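Local coordinates for protein chitinase (Paenibacillus sp. FPU-7, PDB 5GZT) that probably hydrolyses beta-1,4 linkages at random positions within chitin and chitodextrins, acting as an endochitinase, at residues L199-Y204 with P238-T243; P182-I187 with D267-K272; A984-S989 with K1097-Y1102; G1018-A1023 with T1089-E1094. All blocks are in the same frame, centred on the assembly; numbering follows the deposited sequence.

Contact 1: L199-Y204 with P238-T243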
loop_
_atom_site.group_PDB
_atom_site.type_symbol
_atom_site.label_atom_id
_atom_site.label_comp_id
_atom_site.label_asym_id
_atom_site.label_seq_id
_atom_site.Cartn_x
_atom_site.Cartn_y
_atom_site.Cartn_z
ATOM N N LEU B 199 -22.089 5.683 -2.331
ATOM C CA LEU B 199 -22.965 5.208 -1.241
ATOM C C LEU B 199 -24.387 5.049 -1.721
ATOM O O LEU B 199 -25.014 6.039 -2.109
ATOM C CB LEU B 199 -22.948 6.198 -0.105
ATOM C CG LEU B 199 -21.599 6.262 0.562
ATOM C CD1 LEU B 199 -21.475 7.490 1.450
ATOM C CD2 LEU B 199 -21.363 4.977 1.349
ATOM N N LYS B 200 -24.876 3.810 -1.710
ATOM C CA LYS B 200 -26.258 3.514 -2.036
ATOM C C LYS B 200 -27.048 3.141 -0.801
ATOM O O LYS B 200 -26.612 2.280 -0.003
ATOM C CB LYS B 200 -26.381 2.363 -3.032
ATOM C CG LYS B 200 -25.918 2.687 -4.446
ATOM C CD LYS B 200 -26.468 1.705 -5.485
ATOM C CE LYS B 200 -26.165 0.260 -5.093
ATOM N NZ LYS B 200 -26.524 -0.760 -6.120
ATOM N N PHE B 201 -28.227 3.772 -0.695
ATOM C CA PHE B 201 -29.196 3.539 0.385
ATOM C C PHE B 201 -30.645 3.734 -0.096
ATOM O O PHE B 201 -30.923 4.564 -0.992
ATOM C CB PHE B 201 -28.902 4.433 1.608
ATOM C CG PHE B 201 -28.761 5.917 1.301
ATOM C CD1 PHE B 201 -27.594 6.435 0.745
ATOM C CD2 PHE B 201 -29.765 6.822 1.641
ATOM C CE1 PHE B 201 -27.444 7.815 0.499
ATOM C CE2 PHE B 201 -29.617 8.197 1.395
ATOM C CZ PHE B 201 -28.461 8.697 0.816
ATOM N N ASN B 202 -31.546 2.925 0.475
ATOM C CA ASN B 202 -33.010 3.120 0.365
ATOM C C ASN B 202 -33.465 4.113 1.446
ATOM O O ASN B 202 -33.295 3.837 2.642
ATOM C CB ASN B 202 -33.776 1.789 0.502
ATOM C CG ASN B 202 -33.642 0.892 -0.738
ATOM O OD1 ASN B 202 -33.773 1.346 -1.894
ATOM N ND2 ASN B 202 -33.420 -0.399 -0.503
ATOM N N ALA B 203 -33.998 5.271 1.019
ATOM C CA ALA B 203 -34.518 6.313 1.932
ATOM C C ALA B 203 -36.049 6.367 1.873
ATOM O O ALA B 203 -36.632 7.007 0.990
ATOM C CB ALA B 203 -33.918 7.687 1.619
ATOM N N TYR B 204 -36.686 5.681 2.820
ATOM C CA TYR B 204 -38.127 5.771 3.008
ATOM C C TYR B 204 -38.439 7.174 3.555
ATOM O O TYR B 204 -37.650 7.760 4.325
ATOM C CB TYR B 204 -38.637 4.670 3.939
ATOM C CG TYR B 204 -38.213 3.254 3.545
ATOM C CD1 TYR B 204 -38.318 2.804 2.216
ATOM C CD2 TYR B 204 -37.712 2.364 4.506
ATOM C CE1 TYR B 204 -37.935 1.521 1.863
ATOM C CE2 TYR B 204 -37.327 1.085 4.158
ATOM C CZ TYR B 204 -37.442 0.668 2.839
ATOM O OH TYR B 204 -37.068 -0.602 2.495
ATOM N N PRO B 238 -37.301 4.184 -3.712
ATOM C CA PRO B 238 -36.540 4.401 -2.460
ATOM C C PRO B 238 -35.001 4.597 -2.707
ATOM O O PRO B 238 -34.321 5.206 -1.864
ATOM C CB PRO B 238 -36.852 3.139 -1.628
ATOM C CG PRO B 238 -37.162 2.078 -2.631
ATOM C CD PRO B 238 -37.666 2.755 -3.884
ATOM N N GLU B 239 -34.486 4.127 -3.855
ATOM C CA GLU B 239 -33.039 4.138 -4.169
ATOM C C GLU B 239 -32.408 5.546 -4.263
ATOM O O GLU B 239 -32.815 6.353 -5.090
ATOM C CB GLU B 239 -32.786 3.377 -5.495
ATOM C CG GLU B 239 -32.671 1.859 -5.361
ATOM C CD GLU B 239 -31.237 1.406 -5.126
ATOM O OE1 GLU B 239 -30.432 1.466 -6.081
ATOM O OE2 GLU B 239 -30.912 1.003 -3.985
ATOM N N VAL B 240 -31.420 5.848 -3.428
ATOM C CA VAL B 240 -30.649 7.088 -3.594
ATOM C C VAL B 240 -29.186 6.743 -3.477
ATOM O O VAL B 240 -28.823 5.929 -2.660
ATOM C CB VAL B 240 -31.058 8.210 -2.610
ATOM C CG1 VAL B 240 -31.355 7.653 -1.244
ATOM C CG2 VAL B 240 -30.006 9.321 -2.520
ATOM N N THR B 241 -28.365 7.359 -4.314
ATOM C CA THR B 241 -26.949 7.005 -4.437
ATOM C C THR B 241 -26.083 8.277 -4.342
ATOM O O THR B 241 -26.234 9.200 -5.156
ATOM C CB THR B 241 -26.659 6.273 -5.773
ATOM O OG1 THR B 241 -26.681 7.228 -6.839
ATOM C CG2 THR B 241 -27.675 5.159 -6.052
ATOM N N PHE B 242 -25.213 8.345 -3.337
ATOM C CA PHE B 242 -24.328 9.481 -3.218
ATOM C C PHE B 242 -22.998 9.155 -3.924
ATOM O O PHE B 242 -22.525 8.017 -3.855
ATOM C CB PHE B 242 -24.125 9.840 -1.757
ATOM C CG PHE B 242 -23.012 10.804 -1.544
ATOM C CD1 PHE B 242 -23.193 12.151 -1.811
ATOM C CD2 PHE B 242 -21.764 10.358 -1.124
ATOM C CE1 PHE B 242 -22.160 13.055 -1.636
ATOM C CE2 PHE B 242 -20.728 11.251 -0.956
ATOM C CZ PHE B 242 -20.922 12.602 -1.220
ATOM N N THR B 243 -22.403 10.147 -4.582
ATOM C CA THR B 243 -21.181 9.931 -5.331
ATOM C C THR B 243 -20.214 11.058 -5.078
ATOM O O THR B 243 -20.440 12.162 -5.531
ATOM C CB THR B 243 -21.493 9.752 -6.828
ATOM O OG1 THR B 243 -22.228 8.531 -6.999
ATOM C CG2 THR B 243 -20.223 9.697 -7.691
#
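Leu199 faces Phe242 and Phe201 faces Val240 as hydrogen-bonded pairs of two antiparallel strands, with Lys200-Thr241 and Asn202-Glu239 as the non-hydrogen-bonded pairs. In the backbone, Leu199 and Phe242 exchange reciprocal bonds, the shorter being Phe242 N to Leu199 O at 2.6 Å. Phe201 and Val240 do the same, and Phe201 N meets Val240 O at 3.0 Å in an almost straight bond (N-H...O 174°). A fifth bond, Ala203 N to Pro238 O at 2.9 Å, extends the pairing one residue ahead of the start of strand 239-243.

Apolar packing fills the face that carries Leu199, Phe201, Val240 and Phe242. Phe201 CG sits between its own backbone N and carbonyl carbon (chi1 52°). Val240 CG1 lies over one face of the Phe201 ring, displaced toward the rim, in a CH-pi contact 3.6 Å from the ring centroid. The same methyl also touches Ala203 CB, while Leu199 CD1 meets Phe242 CD2 at 3.9 Å. Strands 210-215 and 251-261 cover this side, through Ile212 and Val257 among others, so it is the inner face of a beta sandwich.

Polar side chains occupy the other face. Lys200 runs beside Thr241, with Lys200 CG packed tightly against Thr241 CG2 at 3.4 Å, and the Asn202 amide lies alongside the Pro238 ring. Lys200 NZ is 4.5 Å from Glu239 OE1, beyond a salt bridge. Any electrostatic help from that pair is therefore probably modest, and cohesion rests on the backbone bonds and the apolar inner face.

Contact 2: P182-I187 with D267-K272. With FMT (formic acid), chain G.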
loop_
_atom_site.group_PDB
_atom_site.type_symbol
_atom_site.label_atom_id
_atom_site.label_comp_id
_atom_site.label_asym_id
_atom_site.label_seq_id
_atom_site.Cartn_x
_atom_site.Cartn_y
_atom_site.Cartn_z
ATOM N N PRO B 182 -39.226 9.035 8.532
ATOM C CA PRO B 182 -38.118 8.780 7.603
ATOM C C PRO B 182 -37.102 7.786 8.186
ATOM O O PRO B 182 -36.449 8.071 9.195
ATOM C CB PRO B 182 -37.498 10.169 7.376
ATOM C CG PRO B 182 -37.920 10.990 8.543
ATOM C CD PRO B 182 -39.215 10.422 9.048
ATOM N N VAL B 183 -37.025 6.614 7.557
ATOM C CA VAL B 183 -36.049 5.568 7.875
ATOM C C VAL B 183 -35.055 5.531 6.711
ATOM O O VAL B 183 -35.481 5.595 5.548
ATOM C CB VAL B 183 -36.767 4.199 8.050
ATOM C CG1 VAL B 183 -35.797 3.014 8.019
ATOM C CG2 VAL B 183 -37.586 4.198 9.335
ATOM N N VAL B 184 -33.751 5.453 7.021
ATOM C CA VAL B 184 -32.673 5.204 6.015
ATOM C C VAL B 184 -32.117 3.790 6.144
ATOM O O VAL B 184 -31.543 3.484 7.174
ATOM C CB VAL B 184 -31.466 6.172 6.198
ATOM C CG1 VAL B 184 -30.314 5.792 5.249
ATOM C CG2 VAL B 184 -31.900 7.631 6.019
ATOM N N LYS B 185 -32.281 2.954 5.115
ATOM C CA LYS B 185 -31.572 1.647 4.994
ATOM C C LYS B 185 -30.362 1.658 4.013
ATOM O O LYS B 185 -30.522 1.925 2.816
ATOM C CB LYS B 185 -32.522 0.559 4.526
ATOM C CG LYS B 185 -33.740 0.374 5.416
ATOM C CD LYS B 185 -34.628 -0.788 4.955
ATOM C CE LYS B 185 -33.928 -2.142 4.966
ATOM N NZ LYS B 185 -33.197 -2.396 6.242
ATOM N N LEU B 186 -29.171 1.312 4.520
ATOM C CA LEU B 186 -27.942 1.164 3.696
ATOM C C LEU B 186 -28.028 -0.089 2.827
ATOM O O LEU B 186 -28.295 -1.163 3.354
ATOM C CB LEU B 186 -26.691 1.065 4.590
ATOM C CG LEU B 186 -26.486 2.226 5.595
ATOM C CD1 LEU B 186 -25.210 2.130 6.432
ATOM C CD2 LEU B 186 -26.575 3.583 4.902
ATOM N N ILE B 187 -27.838 0.055 1.512
ATOM C CA ILE B 187 -27.829 -1.088 0.553
ATOM C C ILE B 187 -26.377 -1.664 0.412
ATOM O O ILE B 187 -26.185 -2.911 0.410
ATOM C CB ILE B 187 -28.443 -0.661 -0.838
ATOM C CG1 ILE B 187 -30.005 -0.673 -0.817
ATOM C CG2 ILE B 187 -27.938 -1.512 -2.010
ATOM C CD1 ILE B 187 -30.702 -1.977 -1.266
ATOM N N ASP B 267 -33.313 8.568 12.135
ATOM C CA ASP B 267 -32.242 7.791 12.750
ATOM C C ASP B 267 -30.997 7.916 11.881
ATOM O O ASP B 267 -31.074 7.674 10.677
ATOM C CB ASP B 267 -32.640 6.307 12.870
ATOM C CG ASP B 267 -33.442 6.002 14.137
ATOM O OD1 ASP B 267 -33.592 6.890 15.009
ATOM O OD2 ASP B 267 -33.912 4.853 14.273
ATOM N N THR B 268 -29.894 8.352 12.506
ATOM C CA THR B 268 -28.550 8.470 11.882
ATOM C C THR B 268 -27.947 7.051 11.706
ATOM O O THR B 268 -27.810 6.324 12.668
ATOM C CB THR B 268 -27.642 9.430 12.728
ATOM O OG1 THR B 268 -27.952 10.785 12.396
ATOM C CG2 THR B 268 -26.153 9.217 12.499
ATOM N N VAL B 269 -27.646 6.640 10.475
ATOM C CA VAL B 269 -27.043 5.308 10.235
ATOM C C VAL B 269 -25.586 5.519 9.804
ATOM O O VAL B 269 -25.222 6.569 9.230
ATOM C CB VAL B 269 -27.816 4.450 9.194
ATOM C CG1 VAL B 269 -27.600 2.962 9.453
ATOM C CG2 VAL B 269 -29.306 4.758 9.220
ATOM N N THR B 270 -24.749 4.533 10.134
ATOM C CA THR B 270 -23.296 4.608 9.885
ATOM C C THR B 270 -22.709 3.322 9.284
ATOM O O THR B 270 -23.304 2.224 9.368
ATOM C CB THR B 270 -22.510 4.963 11.174
ATOM O OG1 THR B 270 -22.983 4.172 12.278
ATOM C CG2 THR B 270 -22.631 6.424 11.486
ATOM N N GLY B 271 -21.528 3.491 8.677
ATOM C CA GLY B 271 -20.705 2.364 8.215
ATOM C C GLY B 271 -19.317 2.752 7.736
ATOM O O GLY B 271 -18.874 3.933 7.850
ATOM N N LYS B 272 -18.646 1.735 7.185
ATOM C CA LYS B 272 -17.285 1.844 6.596
ATOM C C LYS B 272 -17.364 1.576 5.113
ATOM O O LYS B 272 -18.023 0.622 4.722
ATOM C CB LYS B 272 -16.370 0.750 7.118
ATOM C CG LYS B 272 -15.920 0.850 8.540
ATOM C CD LYS B 272 -15.487 -0.544 8.996
ATOM C CE LYS B 272 -15.053 -0.529 10.454
ATOM N NZ LYS B 272 -14.352 -1.775 10.868
HETATM C C FMT G . -14.949 -3.790 8.364
HETATM O O1 FMT G . -14.912 -4.387 9.457
HETATM O O2 FMT G . -15.788 -4.108 7.355
HETATM O O HOH W 1 -32.563 5.240 9.781
#
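Val269 reaches across to Val184 and Leu186 with one methyl for each. Its CG1, anti to the backbone N (chi1 -153°), meets Leu186 CD1 at 3.9 Å, the two side chains lying alongside with their tips pointing opposite ways. The second methyl, Val269 CG2, rests against the main chain of Val184, 3.3 Å from Val184 O. Leu186 CD1 reaches beyond the valine to lie 3.5 Å from Thr270 O.

The two strands run in nearly the same direction, 16° apart, but with their axes 8.1 Å apart they are too widely spaced to pair. They belong to the two layers of a beta sandwich: 184-191 is an edge strand of one, and 264-284 pairs with 251-261 in the other. Toward the 267 end a water bridges the layers, accepting from Val184 N at 3.0 Å and donating to Asp267 O.

Farther along, Lys272 NZ makes a weak bond of 3.0 Å to O1 of a formic acid molecule, probably from the crystallisation liquor, that Lys526 also holds; Lys272 NZ bonds to Tyr450 OH too. With an alanine in place of Lys272, the Tyr450 hydroxyl would probably lose its ammonium partner and the formic acid one of its two lysines.

Contact 3: A984-S989 with K1097-Y1102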
loop_
_atom_site.group_PDB
_atom_site.type_symbol
_atom_site.label_atom_id
_atom_site.label_comp_id
_atom_site.label_asym_id
_atom_site.label_seq_id
_atom_site.Cartn_x
_atom_site.Cartn_y
_atom_site.Cartn_z
ATOM N N ALA B 984 25.264 21.566 -3.985
ATOM C CA ALA B 984 25.825 21.375 -5.302
ATOM C C ALA B 984 25.946 19.915 -5.755
ATOM O O ALA B 984 26.738 19.597 -6.657
ATOM C CB ALA B 984 27.189 22.009 -5.328
ATOM N N SER B 985 25.152 19.014 -5.179
ATOM C CA SER B 985 25.410 17.583 -5.417
ATOM C C SER B 985 25.150 17.166 -6.856
ATOM O O SER B 985 24.104 17.532 -7.439
ATOM C CB SER B 985 24.549 16.721 -4.506
ATOM O OG SER B 985 23.179 16.999 -4.662
ATOM N N VAL B 986 26.045 16.351 -7.401
ATOM C CA VAL B 986 25.880 15.842 -8.740
ATOM C C VAL B 986 24.721 14.851 -8.912
ATOM O O VAL B 986 23.964 15.015 -9.910
ATOM C CB VAL B 986 27.191 15.396 -9.356
ATOM C CG1 VAL B 986 28.034 14.571 -8.402
ATOM C CG2 VAL B 986 26.975 14.677 -10.678
ATOM N N TYR B 987 24.477 13.954 -7.936
ATOM C CA TYR B 987 23.232 13.175 -7.869
ATOM C C TYR B 987 22.400 13.476 -6.630
ATOM O O TYR B 987 22.866 14.115 -5.657
ATOM C CB TYR B 987 23.530 11.656 -8.012
ATOM C CG TYR B 987 24.332 11.267 -9.276
ATOM C CD1 TYR B 987 23.729 11.004 -10.505
ATOM C CD2 TYR B 987 25.663 11.103 -9.206
ATOM C CE1 TYR B 987 24.499 10.620 -11.654
ATOM C CE2 TYR B 987 26.415 10.764 -10.309
ATOM C CZ TYR B 987 25.844 10.535 -11.532
ATOM O OH TYR B 987 26.738 10.202 -12.604
ATOM N N THR B 988 21.118 13.149 -6.719
ATOM C CA THR B 988 20.213 13.446 -5.621
ATOM C C THR B 988 20.475 12.316 -4.576
ATOM O O THR B 988 20.410 11.109 -4.928
ATOM C CB THR B 988 18.748 13.350 -6.063
ATOM O OG1 THR B 988 18.414 14.359 -7.021
ATOM C CG2 THR B 988 17.840 13.533 -4.843
ATOM N N SER B 989 20.781 12.667 -3.331
ATOM C CA SER B 989 21.037 11.637 -2.276
ATOM C C SER B 989 19.855 10.684 -2.119
ATOM O O SER B 989 18.682 11.105 -2.127
ATOM C CB SER B 989 21.251 12.307 -0.926
ATOM O OG SER B 989 21.474 11.348 0.121
ATOM N N LYS B 1097 35.280 15.757 -10.371
ATOM C CA LYS B 1097 35.537 14.626 -11.251
ATOM C C LYS B 1097 34.251 13.999 -11.648
ATOM O O LYS B 1097 34.052 13.702 -12.864
ATOM C CB LYS B 1097 36.433 13.585 -10.619
ATOM C CG LYS B 1097 36.583 12.315 -11.420
ATOM C CD LYS B 1097 37.745 11.492 -10.904
ATOM C CE LYS B 1097 37.307 10.169 -10.355
ATOM N NZ LYS B 1097 36.614 10.370 -9.054
ATOM N N TYR B 1098 33.376 13.739 -10.685
ATOM C CA TYR B 1098 32.128 13.095 -11.041
ATOM C C TYR B 1098 31.196 14.012 -11.953
ATOM O O TYR B 1098 30.420 13.484 -12.710
ATOM C CB TYR B 1098 31.387 12.672 -9.803
ATOM C CG TYR B 1098 31.882 11.337 -9.210
ATOM C CD1 TYR B 1098 31.408 10.161 -9.679
ATOM C CD2 TYR B 1098 32.755 11.302 -8.137
ATOM C CE1 TYR B 1098 31.850 8.946 -9.149
ATOM C CE2 TYR B 1098 33.241 10.100 -7.600
ATOM C CZ TYR B 1098 32.751 8.928 -8.093
ATOM O OH TYR B 1098 33.131 7.741 -7.592
ATOM N N LYS B 1099 31.223 15.343 -11.753
ATOM C CA LYS B 1099 30.475 16.316 -12.639
ATOM C C LYS B 1099 30.984 16.198 -14.050
ATOM O O LYS B 1099 30.201 16.135 -14.981
ATOM C CB LYS B 1099 30.628 17.727 -12.125
ATOM C CG LYS B 1099 29.736 17.898 -10.887
ATOM C CD LYS B 1099 29.717 19.305 -10.323
ATOM C CE LYS B 1099 28.654 19.344 -9.222
ATOM N NZ LYS B 1099 28.482 20.687 -8.627
ATOM N N ALA B 1100 32.286 16.088 -14.173
ATOM C CA ALA B 1100 32.949 15.964 -15.426
ATOM C C ALA B 1100 32.656 14.620 -16.137
ATOM O O ALA B 1100 32.403 14.538 -17.362
ATOM C CB ALA B 1100 34.423 16.152 -15.245
ATOM N N GLU B 1101 32.612 13.566 -15.318
ATOM C CA GLU B 1101 32.227 12.271 -15.769
ATOM C C GLU B 1101 30.786 12.243 -16.220
ATOM O O GLU B 1101 30.514 11.651 -17.230
ATOM C CB GLU B 1101 32.432 11.231 -14.641
ATOM C CG GLU B 1101 32.071 9.815 -15.075
ATOM C CD GLU B 1101 32.490 8.785 -14.033
ATOM O OE1 GLU B 1101 33.271 7.897 -14.345
ATOM O OE2 GLU B 1101 32.048 8.925 -12.930
ATOM N N TYR B 1102 29.900 12.880 -15.452
ATOM C CA TYR B 1102 28.517 13.070 -15.813
ATOM C C TYR B 1102 28.416 13.755 -17.171
ATOM O O TYR B 1102 27.757 13.273 -18.057
ATOM C CB TYR B 1102 27.776 13.852 -14.707
ATOM C CG TYR B 1102 26.264 13.887 -14.892
ATOM C CD1 TYR B 1102 25.453 12.826 -14.428
ATOM C CD2 TYR B 1102 25.639 14.917 -15.583
ATOM C CE1 TYR B 1102 24.086 12.865 -14.658
ATOM C CE2 TYR B 1102 24.283 14.967 -15.766
ATOM C CZ TYR B 1102 23.501 13.939 -15.316
ATOM O OH TYR B 1102 22.149 13.915 -15.593
#
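Val986 and Lys1099 mark the closest backbone approach, their CA atoms 6.0 Å apart, where an irregular loop passes the side of a regular helix. The helix keeps its i to i+4 bonds, Glu1101 N to Lys1097 O and Tyr1102 N to Tyr1098 O; segment 984-989 contributes no regular structure. In this TIM barrel of glycosyl hydrolase family 18, the loop follows strand 964-967, and helix 1093-1106 leads into strand 1110-1114.

Val986 points at the helix and is embraced by three of its residues. Val986 CB lies 3.9 Å from Lys1099 CG, while its CG1 and CG2 methyls touch Tyr1098 CB and Tyr1102 CB respectively. The aliphatic chain of Lys1099 is extended all the way from CG, which carries the ammonium past the valine to the loop's main chain. There Lys1099 NZ donates to Ala984 O at 2.8 Å, in the carbonyl plane and on a lone pair (C=O...N angle 143°). The same nitrogen forms a salt bridge with Asp1091 and a hydrogen bond with Gly1018 O.

On the side of Val986 away from the ammonium, the rings of Tyr987 and Tyr1102 meet obliquely, their planes at 76° and centroids 5.6 Å apart. Tyr987 OH comes to the edge of the Tyr1102 ring, near its plane, and lies 3.4 Å from Tyr1102 CD1. The Tyr1102 hydroxyl is itself bonded to Asp999 and Arg1006.

Lys1099 is a buried lysine, yet its ammonium is gripped by one carboxylate and two carbonyl oxygens, surroundings that would be expected to keep it protonated and fasten loop, helix and barrel strand together.

Contact 4: G1018-A1023 with T1089-E1094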
loop_
_atom_site.group_PDB
_atom_site.type_symbol
_atom_site.label_atom_id
_atom_site.label_comp_id
_atom_site.label_asym_id
_atom_site.label_seq_id
_atom_site.Cartn_x
_atom_site.Cartn_y
_atom_site.Cartn_z
ATOM N N GLY B 1018 27.609 22.743 -13.989
ATOM C CA GLY B 1018 28.237 23.801 -13.227
ATOM C C GLY B 1018 28.861 23.260 -11.911
ATOM O O GLY B 1018 28.205 22.517 -11.143
ATOM N N GLY B 1019 30.113 23.605 -11.716
ATOM C CA GLY B 1019 30.816 23.423 -10.441
ATOM C C GLY B 1019 30.982 24.766 -9.689
ATOM O O GLY B 1019 31.165 25.865 -10.321
ATOM N N ALA B 1020 30.973 24.689 -8.342
ATOM C CA ALA B 1020 31.091 25.884 -7.486
ATOM C C ALA B 1020 32.381 25.750 -6.690
ATOM O O ALA B 1020 32.569 24.754 -5.961
ATOM C CB ALA B 1020 29.948 25.926 -6.528
ATOM N N PHE B 1021 33.221 26.771 -6.735
ATOM C CA PHE B 1021 34.471 26.770 -5.959
ATOM C C PHE B 1021 34.297 27.469 -4.577
ATOM O O PHE B 1021 35.228 28.083 -4.052
ATOM C CB PHE B 1021 35.569 27.439 -6.735
ATOM C CG PHE B 1021 36.108 26.644 -7.905
ATOM C CD1 PHE B 1021 35.513 25.463 -8.384
ATOM C CD2 PHE B 1021 37.222 27.115 -8.564
ATOM C CE1 PHE B 1021 36.039 24.823 -9.498
ATOM C CE2 PHE B 1021 37.764 26.438 -9.651
ATOM C CZ PHE B 1021 37.172 25.287 -10.101
ATOM N N TYR B 1022 33.099 27.422 -4.041
ATOM C CA TYR B 1022 32.801 28.010 -2.744
ATOM C C TYR B 1022 31.803 27.112 -2.079
ATOM O O TYR B 1022 31.060 26.352 -2.754
ATOM C CB TYR B 1022 32.223 29.445 -2.836
ATOM C CG TYR B 1022 30.916 29.553 -3.623
ATOM C CD1 TYR B 1022 30.917 29.714 -5.043
ATOM C CD2 TYR B 1022 29.699 29.494 -2.991
ATOM C CE1 TYR B 1022 29.733 29.792 -5.779
ATOM C CE2 TYR B 1022 28.506 29.571 -3.725
ATOM C CZ TYR B 1022 28.535 29.716 -5.116
ATOM O OH TYR B 1022 27.328 29.792 -5.769
ATOM N N ALA B 1023 31.679 27.303 -0.762
ATOM C CA ALA B 1023 30.742 26.542 0.060
ATOM C C ALA B 1023 29.557 27.296 0.555
ATOM O O ALA B 1023 29.497 28.515 0.534
ATOM C CB ALA B 1023 31.490 25.984 1.252
ATOM N N THR B 1089 28.731 22.363 2.937
ATOM C CA THR B 1089 28.442 21.664 1.672
ATOM C C THR B 1089 29.105 22.415 0.554
ATOM O O THR B 1089 28.976 23.657 0.453
ATOM C CB THR B 1089 26.941 21.524 1.455
ATOM O OG1 THR B 1089 26.666 21.141 0.108
ATOM C CG2 THR B 1089 26.163 22.802 1.853
ATOM N N TYR B 1090 29.869 21.676 -0.227
ATOM C CA TYR B 1090 30.788 22.276 -1.177
ATOM C C TYR B 1090 31.094 21.303 -2.309
ATOM O O TYR B 1090 30.644 20.120 -2.208
ATOM C CB TYR B 1090 32.076 22.747 -0.454
ATOM C CG TYR B 1090 32.935 21.663 0.129
ATOM C CD1 TYR B 1090 32.514 20.911 1.247
ATOM C CD2 TYR B 1090 34.165 21.385 -0.398
ATOM C CE1 TYR B 1090 33.300 19.890 1.762
ATOM C CE2 TYR B 1090 34.995 20.383 0.141
ATOM C CZ TYR B 1090 34.566 19.632 1.218
ATOM O OH TYR B 1090 35.393 18.620 1.692
ATOM N N ASP B 1091 31.828 21.755 -3.362
ATOM C CA ASP B 1091 32.430 20.856 -4.349
ATOM C C ASP B 1091 33.876 20.695 -4.032
ATOM O O ASP B 1091 34.508 21.679 -3.756
ATOM C CB ASP B 1091 32.378 21.391 -5.837
ATOM C CG ASP B 1091 31.108 20.982 -6.591
ATOM O OD1 ASP B 1091 30.650 19.823 -6.386
ATOM O OD2 ASP B 1091 30.505 21.881 -7.276
ATOM N N ASP B 1092 34.428 19.495 -4.245
ATOM C CA ASP B 1092 35.891 19.269 -4.140
ATOM C C ASP B 1092 36.435 18.553 -5.326
ATOM O O ASP B 1092 35.715 18.427 -6.350
ATOM C CB ASP B 1092 36.270 18.564 -2.808
ATOM C CG ASP B 1092 35.926 17.061 -2.786
ATOM O OD1 ASP B 1092 35.305 16.547 -3.762
ATOM O OD2 ASP B 1092 36.254 16.431 -1.742
ATOM N N GLU B 1093 37.677 18.075 -5.253
ATOM C CA GLU B 1093 38.229 17.418 -6.410
ATOM C C GLU B 1093 37.481 16.167 -6.842
ATOM O O GLU B 1093 37.440 15.855 -8.038
ATOM C CB GLU B 1093 39.701 17.059 -6.247
ATOM C CG GLU B 1093 40.643 18.228 -6.123
ATOM C CD GLU B 1093 41.839 17.823 -5.275
ATOM O OE1 GLU B 1093 41.667 17.812 -4.066
ATOM O OE2 GLU B 1093 42.881 17.469 -5.814
ATOM N N GLU B 1094 36.894 15.457 -5.899
ATOM C CA GLU B 1094 36.206 14.229 -6.194
ATOM C C GLU B 1094 34.845 14.554 -6.822
ATOM O O GLU B 1094 34.411 13.928 -7.806
ATOM C CB GLU B 1094 35.974 13.389 -4.891
ATOM C CG GLU B 1094 36.060 11.887 -5.193
ATOM C CD GLU B 1094 35.639 10.946 -4.067
ATOM O OE1 GLU B 1094 35.546 11.389 -2.903
ATOM O OE2 GLU B 1094 35.298 9.771 -4.381
HETATM O O HOH W 2 33.637 24.106 -3.496
#
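Asp1091 takes a chi1 of -89°, with CG roughly opposite its own carbonyl carbon, and this turns the carboxylate to the strand end at Ala1020. At Tyr1090 a chi1 of 66° sets CG between backbone N and carbonyl carbon and leads the ring away, leaving Tyr1090 CB to meet Ala1023 CB at 3.7 Å.

The carboxylate makes the one direct hydrogen bond between the segments. Ala1020 N donates to Asp1091 OD2 at 3.0 Å, on the anti lone pair and nearly straight (171°). The same oxygen lies 3.5 Å from Gly1019 CA, and Asp1091 CB is 3.4 Å from Ala1020 O. Asp1091 OD2 is also in a salt bridge with Lys1099 of helix 1093-1106, and OD1 bonds to Ser1095 OG of the same helix, which probably restricts the group's rotation. Replacing Asp1091 with an alanine would probably leave the buried Lys1099 without its carboxylate mate and the Ala1020 amide without this acceptor. A water sits between the main chains, 2.8 Å from Ala1020 O and close to Asp1091 O as well.

Strand 1015-1020 is one of the parallel strands of the family 18 TIM barrel, and the facing segment runs from strand 1086-1089, in the small antiparallel sheet with strand 1024-1026, into helix 1093-1106. At this edge of the sheet, where strand 1024-1026 begins and strand 1086-1089 ends, Ala1023 CA lies 3.4 Å from Thr1089 O. Asp1092 is the N-cap of the helix: its OD1 accepts a weak bond from Glu1094 N, and its other oxygen pairs with Arg1066.

Overall arrangement
The four contacts form two clusters on opposite sides of the chain's centre. Contacts 1 and 2, with centres 9 Å apart, belong to one beta sandwich: strands 184-191 and 197-203 are neighbours in a sheet, and contact 1 lies wholly within the sequence span bracketed by contact 2. Contacts 3 and 4, with centres 10 Å apart, share helix 1093-1106 in the second family 18 domain and meet where Lys1099 bridges to Asp1091; contact 4 falls within the span of contact 3. The pairs follow one another along the chain, their nearest atoms about 38 Å apart or more, so one pair describes the sandwich and the other the second family 18 barrel, with no direct touch between them.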